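Local coordinates for protein adenosyl-chloride synthase (Thermotoga maritima, PDB 2ZBV) that probably transfers the adenosyl group of S-adenosyl-L-methionine to chloride or water, and binds adenosine, at residues V202-V205 / K210-K213. Numbering follows the deposited sequence.
Sequences VVRV and KEFK
R204 and K213 face each other as a non-hydrogen-bonded pair in the antiparallel beta hairpin built from strands 202-207 and 210-216 of the C-terminal domain. Their side chains rise side by side from the same face of the sheet, and R204 NH2 ends 3.1 Å from K213 NZ, two donors with no bond between them. The carboxylate of E211, on that face too, probably eases this crowding of positive charge. Its OE1 forms a salt bridge to R204 NH1 at 2.6 Å, reaching it from over one face of the guanidinium and not in its plane, with the two planes 33° apart; K213 CG and CE pass over the opposite face, so the guanidinium lies between carboxylate and lysine. OE2 of E211 lies 3.2 Å from R204 CD. E211 gets there because its CG stands anti to the backbone N (chi1 -173°) and the chain runs on extended, slanting across the arginine. With only an alanine in place of R204, the E211 carboxylate would probably lose its mate across the hairpin.

The other face carries V205 and F212, a hydrogen-bonded pair joined in both directions through the backbone. V205 is buried against I259 and V230, while F212, resting on L228, is only partly covered; the phenylalanine side chain lies about 8 Å from that of V242, an adenosine-binding residue. The carbonyl oxygen of V205, besides accepting the hydrogen bond from F212 N, sits at the edge of the F212 ring, in its plane, 3.7 Å from F212 CD2.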
# COMPACT_ATOMS: atom_id res chain seq x y z
N VAL A 202 9.78 33.99 15.47
CA VAL A 202 8.36 33.70 15.38
C VAL A 202 7.86 34.46 14.17
O VAL A 202 8.16 35.64 14.01
CB VAL A 202 7.59 34.16 16.63
CG1 VAL A 202 6.10 34.08 16.39
CG2 VAL A 202 7.97 33.28 17.82
N VAL A 203 7.12 33.78 13.31
CA VAL A 203 6.59 34.43 12.12
C VAL A 203 5.08 34.28 12.08
O VAL A 203 4.50 33.53 12.87
CB VAL A 203 7.19 33.81 10.83
CG1 VAL A 203 8.71 33.91 10.87
CG2 VAL A 203 6.76 32.35 10.68
N ARG A 204 4.46 35.02 11.17
CA ARG A 204 3.02 34.97 11.01
C ARG A 204 2.64 34.20 9.75
O ARG A 204 3.13 34.48 8.65
CB ARG A 204 2.44 36.39 10.97
CG ARG A 204 2.32 37.04 12.35
CD ARG A 204 1.70 38.44 12.27
NE ARG A 204 1.38 38.99 13.58
CZ ARG A 204 0.36 38.59 14.34
NH1 ARG A 204 -0.45 37.62 13.93
NH2 ARG A 204 0.15 39.15 15.53
N VAL A 205 1.77 33.22 9.92
CA VAL A 205 1.31 32.41 8.80
C VAL A 205 -0.10 32.87 8.48
O VAL A 205 -0.99 32.84 9.34
CB VAL A 205 1.29 30.92 9.18
CG1 VAL A 205 0.78 30.09 8.01
CG2 VAL A 205 2.68 30.46 9.58
N LYS A 210 -7.36 34.24 7.98
CA LYS A 210 -6.79 33.94 9.28
C LYS A 210 -5.31 34.23 9.35
O LYS A 210 -4.61 34.25 8.33
CB LYS A 210 -6.98 32.46 9.63
CG LYS A 210 -8.37 31.91 9.44
CD LYS A 210 -8.35 30.41 9.67
CE LYS A 210 -9.66 29.78 9.27
NZ LYS A 210 -9.64 28.30 9.47
N GLU A 211 -4.82 34.45 10.56
CA GLU A 211 -3.41 34.71 10.79
C GLU A 211 -3.01 34.01 12.08
O GLU A 211 -3.65 34.17 13.12
CB GLU A 211 -3.12 36.20 10.89
CG GLU A 211 -1.63 36.51 10.96
CD GLU A 211 -1.35 38.00 11.03
OE1 GLU A 211 -1.82 38.65 11.99
OE2 GLU A 211 -0.65 38.52 10.13
N PHE A 212 -1.95 33.21 11.99
CA PHE A 212 -1.44 32.46 13.13
C PHE A 212 0.00 32.84 13.39
O PHE A 212 0.72 33.25 12.47
CB PHE A 212 -1.45 30.96 12.85
CG PHE A 212 -2.79 30.41 12.48
CD1 PHE A 212 -3.54 29.69 13.40
CD2 PHE A 212 -3.28 30.56 11.18
CE1 PHE A 212 -4.76 29.13 13.04
CE2 PHE A 212 -4.50 30.00 10.81
CZ PHE A 212 -5.24 29.28 11.75
N LYS A 213 0.43 32.69 14.63
CA LYS A 213 1.82 32.93 14.97
C LYS A 213 2.43 31.53 14.98
O LYS A 213 1.79 30.56 15.40
CB LYS A 213 1.95 33.55 16.36
CG LYS A 213 1.64 35.04 16.43
CD LYS A 213 2.18 35.63 17.72
CE LYS A 213 1.82 37.10 17.85
NZ LYS A 213 0.35 37.28 17.96